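Long-range contact in 3-dehydroshikimate dehydratase (PDB 5HMQ), which catalyses the metal-dependent dehydration of 3-dehydroshikimate to protocatechuate, a shared intermediate of quinate and shikimate breakdown: residues C[112-124]-C[151-163]. Residues are numbered along the deposited sequence; the frame is centred on the assembly and turned at random.
Sequences EQLLVDDLRLLGE and WNLVRQADHPALG
Leu153 fits as a knob among Glu112, Leu115, Val116 and Leu119 of helix 112-124, and its two methyls part toward different neighbours. CD2 lies 3.7 Å from Val116 CG2, while CD1 turns to the CD1 methyls of Leu115 and Leu119; chi1 (-61°) sets CG beside its own backbone N. Leu119 meets this knob at about a right angle, its CD1 3.7 Å from Leu153 CB. Both leucines also touch Tyr135 of strand 132-136, which extends the apolar layer to the barrel wall.

Farther along, small residues let the backbones close in. Ala157 places its methyl 3.9 Å from Arg120 CB, and Gly123, with no side chain, admits Leu162 and the turn that follows the helix. Gly123 O stands over one face of the His159 ring, near its rim, 3.4 Å from CE1; ND1 accepts the N-H of Ala161, an in-plane bond that favours this rotation of the ring.

The solvent side is polar, held by one short bond across and otherwise by weak or water-mediated links. Gln156 NE2 approaches the anti lone pair of Glu112 OE2 at 2.6 Å and also bonds Asn152 OD1, fixing the amide; Asn152 ND2 adds a weak bond to OE2. A long amide suits this margin because its OE1 can also take a water, shared with Gln113 OE1. The bend at chi3 (42°) turns the Arg120 guanidinium back along its own helix: NH2 forms a salt bridge with Asp117 OD1, and NH1 makes only a weak 3.4 Å bond to Ala157 O.

Helices 112-124 and 151-157 cross at -63°. Backbone bonds from Ala161 and Gly163 to Ile133 join the start of strand 162-167 to strand 132-136. Helix 147-157 connects these neighbouring parallel strands in a beta-alpha-beta crossover and packs on the preceding outer helix, as in the xylose isomerase-like TIM barrel.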
loop_
_atom_site.group_PDB
_atom_site.type_symbol
_atom_site.label_atom_id
_atom_site.label_comp_id
_atom_site.label_asym_id
_atom_site.label_seq_id
_atom_site.Cartn_x
_atom_site.Cartn_y
_atom_site.Cartn_z
ATOM N N GLU C 112 34.886 -24.668 17.732
ATOM C CA GLU C 112 33.780 -24.769 18.681
ATOM C C GLU C 112 34.168 -24.209 20.045
ATOM O O GLU C 112 33.442 -23.392 20.622
ATOM C CB GLU C 112 33.329 -26.222 18.809
ATOM C CG GLU C 112 32.192 -26.420 19.794
ATOM C CD GLU C 112 31.574 -27.801 19.702
ATOM O OE1 GLU C 112 31.879 -28.527 18.733
ATOM O OE2 GLU C 112 30.776 -28.157 20.595
ATOM N N GLN C 113 35.314 -24.640 20.577
ATOM C CA GLN C 113 35.724 -24.194 21.904
ATOM C C GLN C 113 36.001 -22.695 21.939
ATOM O O GLN C 113 35.761 -22.044 22.963
ATOM C CB GLN C 113 36.960 -24.969 22.361
ATOM C CG GLN C 113 37.362 -24.700 23.803
ATOM C CD GLN C 113 36.268 -25.061 24.788
ATOM O OE1 GLN C 113 35.604 -26.088 24.646
ATOM N NE2 GLN C 113 36.061 -24.205 25.783
ATOM N N LEU C 114 36.488 -22.125 20.832
ATOM C CA LEU C 114 36.719 -20.683 20.795
ATOM C C LEU C 114 35.404 -19.914 20.825
ATOM O O LEU C 114 35.304 -18.870 21.482
ATOM C CB LEU C 114 37.537 -20.308 19.560
ATOM C CG LEU C 114 37.696 -18.804 19.323
ATOM C CD1 LEU C 114 39.155 -18.431 19.130
ATOM C CD2 LEU C 114 36.876 -18.371 18.123
ATOM N N LEU C 115 34.384 -20.417 20.126
ATOM C CA LEU C 115 33.067 -19.792 20.191
ATOM C C LEU C 115 32.498 -19.874 21.601
ATOM O O LEU C 115 31.880 -18.920 22.086
ATOM C CB LEU C 115 32.120 -20.449 19.188
ATOM C CG LEU C 115 32.549 -20.444 17.719
ATOM C CD1 LEU C 115 31.416 -20.940 16.834
ATOM C CD2 LEU C 115 33.006 -19.057 17.287
ATOM N N VAL C 116 32.690 -21.015 22.269
ATOM C CA VAL C 116 32.264 -21.151 23.660
ATOM C C VAL C 116 32.945 -20.098 24.524
ATOM O O VAL C 116 32.302 -19.423 25.337
ATOM C CB VAL C 116 32.552 -22.574 24.171
ATOM C CG1 VAL C 116 32.294 -22.665 25.666
ATOM C CG2 VAL C 116 31.706 -23.586 23.419
ATOM N N ASP C 117 34.259 -19.931 24.351
ATOM C CA ASP C 117 34.992 -18.951 25.146
ATOM C C ASP C 117 34.503 -17.534 24.865
ATOM O O ASP C 117 34.309 -16.742 25.794
ATOM C CB ASP C 117 36.492 -19.066 24.870
ATOM C CG ASP C 117 37.064 -20.411 25.287
ATOM O OD1 ASP C 117 36.430 -21.100 26.113
ATOM O OD2 ASP C 117 38.148 -20.782 24.787
ATOM N N ASP C 118 34.296 -17.201 23.588
ATOM C CA ASP C 118 33.832 -15.863 23.230
ATOM C C ASP C 118 32.449 -15.582 23.809
ATOM O O ASP C 118 32.202 -14.508 24.371
ATOM C CB ASP C 118 33.821 -15.703 21.709
ATOM C CG ASP C 118 35.207 -15.456 21.132
ATOM O OD1 ASP C 118 36.172 -15.320 21.912
ATOM O OD2 ASP C 118 35.330 -15.392 19.892
ATOM N N LEU C 119 31.525 -16.538 23.670
ATOM C CA LEU C 119 30.169 -16.327 24.170
ATOM C C LEU C 119 30.138 -16.234 25.692
ATOM O O LEU C 119 29.431 -15.385 26.250
ATOM C CB LEU C 119 29.247 -17.442 23.672
ATOM C CG LEU C 119 28.959 -17.442 22.167
ATOM C CD1 LEU C 119 28.266 -18.725 21.747
ATOM C CD2 LEU C 119 28.121 -16.230 21.775
ATOM N N ARG C 120 30.893 -17.094 26.384
ATOM C CA ARG C 120 30.959 -16.990 27.840
ATOM C C ARG C 120 31.573 -15.663 28.266
ATOM O O ARG C 120 31.098 -15.030 29.216
ATOM C CB ARG C 120 31.753 -18.154 28.434
ATOM C CG ARG C 120 31.990 -18.003 29.939
ATOM C CD ARG C 120 32.709 -19.199 30.547
ATOM N NE ARG C 120 33.801 -19.667 29.702
ATOM C CZ ARG C 120 33.837 -20.863 29.122
ATOM N NH1 ARG C 120 32.842 -21.722 29.309
ATOM N NH2 ARG C 120 34.870 -21.204 28.362
ATOM N N LEU C 121 32.628 -15.226 27.572
ATOM C CA LEU C 121 33.238 -13.940 27.892
ATOM C C LEU C 121 32.225 -12.810 27.764
ATOM O O LEU C 121 32.142 -11.937 28.637
ATOM C CB LEU C 121 34.445 -13.697 26.987
ATOM C CG LEU C 121 35.156 -12.347 27.091
ATOM C CD1 LEU C 121 35.702 -12.130 28.492
ATOM C CD2 LEU C 121 36.273 -12.268 26.063
ATOM N N LEU C 122 31.429 -12.822 26.691
ATOM C CA LEU C 122 30.381 -11.818 26.543
ATOM C C LEU C 122 29.338 -11.961 27.643
ATOM O O LEU C 122 28.842 -10.959 28.174
ATOM C CB LEU C 122 29.734 -11.934 25.162
ATOM C CG LEU C 122 28.706 -10.867 24.780
ATOM C CD1 LEU C 122 29.322 -9.476 24.843
ATOM C CD2 LEU C 122 28.141 -11.143 23.393
ATOM N N GLY C 123 28.997 -13.202 28.002
ATOM C CA GLY C 123 28.080 -13.419 29.109
ATOM C C GLY C 123 28.621 -12.892 30.424
ATOM O O GLY C 123 27.875 -12.338 31.236
ATOM N N GLU C 124 29.926 -13.058 30.653
ATOM C CA GLU C 124 30.543 -12.514 31.861
ATOM C C GLU C 124 30.464 -10.992 31.881
ATOM O O GLU C 124 30.139 -10.394 32.914
ATOM C CB GLU C 124 31.996 -12.977 31.966
ATOM C CG GLU C 124 32.163 -14.477 32.177
ATOM C CD GLU C 124 33.596 -14.936 31.987
ATOM O OE1 GLU C 124 34.476 -14.071 31.783
ATOM O OE2 GLU C 124 33.845 -16.160 32.045
ATOM N N TRP C 151 22.170 -23.799 21.138
ATOM C CA TRP C 151 22.048 -24.424 22.449
ATOM C C TRP C 151 23.315 -25.189 22.815
ATOM O O TRP C 151 23.718 -25.208 23.983
ATOM C CB TRP C 151 20.830 -25.348 22.486
ATOM C CG TRP C 151 20.779 -26.213 23.711
ATOM C CD1 TRP C 151 20.671 -27.573 23.750
ATOM C CD2 TRP C 151 20.837 -25.776 25.077
ATOM N NE1 TRP C 151 20.659 -28.009 25.053
ATOM C CE2 TRP C 151 20.760 -26.926 25.886
ATOM C CE3 TRP C 151 20.949 -24.524 25.692
ATOM C CZ2 TRP C 151 20.792 -26.864 27.278
ATOM C CZ3 TRP C 151 20.979 -24.463 27.075
ATOM C CH2 TRP C 151 20.899 -25.625 27.852
ATOM N N ASN C 152 23.960 -25.817 21.829
ATOM C CA ASN C 152 25.222 -26.505 22.089
ATOM C C ASN C 152 26.249 -25.550 22.683
ATOM O O ASN C 152 26.911 -25.869 23.676
ATOM C CB ASN C 152 25.762 -27.121 20.796
ATOM C CG ASN C 152 27.010 -27.959 21.023
ATOM O OD1 ASN C 152 27.419 -28.195 22.161
ATOM N ND2 ASN C 152 27.648 -28.375 19.937
ATOM N N LEU C 153 26.392 -24.363 22.087
ATOM C CA LEU C 153 27.378 -23.405 22.574
ATOM C C LEU C 153 26.927 -22.762 23.881
ATOM O O LEU C 153 27.738 -22.566 24.793
ATOM C CB LEU C 153 27.643 -22.340 21.511
ATOM C CG LEU C 153 28.200 -22.846 20.179
ATOM C CD1 LEU C 153 28.312 -21.715 19.166
ATOM C CD2 LEU C 153 29.545 -23.523 20.384
ATOM N N VAL C 154 25.640 -22.420 23.987
ATOM C CA VAL C 154 25.136 -21.790 25.205
ATOM C C VAL C 154 25.248 -22.747 26.385
ATOM O O VAL C 154 25.608 -22.346 27.499
ATOM C CB VAL C 154 23.690 -21.304 24.994
ATOM C CG1 VAL C 154 23.065 -20.875 26.314
ATOM C CG2 VAL C 154 23.661 -20.152 24.000
ATOM N N ARG C 155 24.941 -24.026 26.160
ATOM C CA ARG C 155 25.039 -25.015 27.229
ATOM C C ARG C 155 26.477 -25.155 27.715
ATOM O O ARG C 155 26.737 -25.173 28.924
ATOM C CB ARG C 155 24.493 -26.358 26.744
ATOM C CG ARG C 155 24.493 -27.454 27.787
ATOM C CD ARG C 155 24.024 -28.770 27.186
ATOM N NE ARG C 155 24.749 -29.096 25.961
ATOM C CZ ARG C 155 25.984 -29.586 25.932
ATOM N NH1 ARG C 155 26.638 -29.811 27.065
ATOM N NH2 ARG C 155 26.568 -29.853 24.770
ATOM N N GLN C 156 27.428 -25.260 26.783
ATOM C CA GLN C 156 28.827 -25.410 27.170
ATOM C C GLN C 156 29.357 -24.160 27.864
ATOM O O GLN C 156 30.167 -24.259 28.793
ATOM C CB GLN C 156 29.682 -25.740 25.947
ATOM C CG GLN C 156 29.364 -27.074 25.299
ATOM C CD GLN C 156 30.326 -27.412 24.179
ATOM O OE1 GLN C 156 31.542 -27.411 24.372
ATOM N NE2 GLN C 156 29.789 -27.693 22.997
ATOM N N ALA C 157 28.925 -22.976 27.425
ATOM C CA ALA C 157 29.385 -21.747 28.066
ATOM C C ALA C 157 28.903 -21.663 29.509
ATOM O O ALA C 157 29.637 -21.192 30.386
ATOM C CB ALA C 157 28.924 -20.530 27.266
ATOM N N ASP C 158 27.673 -22.113 29.769
ATOM C CA ASP C 158 27.168 -22.349 31.123
ATOM C C ASP C 158 27.274 -21.095 31.996
ATOM O O ASP C 158 27.952 -21.071 33.025
ATOM C CB ASP C 158 27.893 -23.534 31.767
ATOM C CG ASP C 158 27.229 -23.999 33.048
ATOM O OD1 ASP C 158 25.988 -23.881 33.155
ATOM O OD2 ASP C 158 27.950 -24.484 33.949
ATOM N N HIS C 159 26.590 -20.040 31.561
ATOM C CA HIS C 159 26.555 -18.796 32.313
ATOM C C HIS C 159 25.104 -18.338 32.407
ATOM O O HIS C 159 24.402 -18.299 31.382
ATOM C CB HIS C 159 27.425 -17.725 31.641
ATOM C CG HIS C 159 27.742 -16.559 32.524
ATOM N ND1 HIS C 159 26.797 -15.630 32.901
ATOM C CD2 HIS C 159 28.903 -16.172 33.105
ATOM C CE1 HIS C 159 27.362 -14.721 33.676
ATOM N NE2 HIS C 159 28.639 -15.027 33.815
ATOM N N PRO C 160 24.619 -17.978 33.598
ATOM C CA PRO C 160 23.194 -17.627 33.735
ATOM C C PRO C 160 22.787 -16.389 32.957
ATOM O O PRO C 160 21.589 -16.202 32.706
ATOM C CB PRO C 160 23.028 -17.422 35.248
ATOM C CG PRO C 160 24.399 -17.088 35.736
ATOM C CD PRO C 160 25.333 -17.899 34.885
ATOM N N ALA C 161 23.731 -15.536 32.576
ATOM C CA ALA C 161 23.424 -14.333 31.818
ATOM C C ALA C 161 23.449 -14.555 30.310
ATOM O O ALA C 161 23.271 -13.594 29.556
ATOM C CB ALA C 161 24.404 -13.214 32.187
ATOM N N LEU C 162 23.656 -15.789 29.851
ATOM C CA LEU C 162 23.725 -16.100 28.429
ATOM C C LEU C 162 22.676 -17.153 28.104
ATOM O O LEU C 162 22.692 -18.249 28.674
ATOM C CB LEU C 162 25.121 -16.592 28.040
ATOM C CG LEU C 162 25.235 -17.241 26.659
ATOM C CD1 LEU C 162 25.005 -16.216 25.555
ATOM C CD2 LEU C 162 26.585 -17.910 26.491
ATOM N N GLY C 163 21.772 -16.822 27.186
ATOM C CA GLY C 163 20.673 -17.708 26.863
ATOM C C GLY C 163 20.416 -17.857 25.376
ATOM O O GLY C 163 21.173 -17.342 24.550
HETATM O O HOH W 1 33.936 -27.272 23.010
#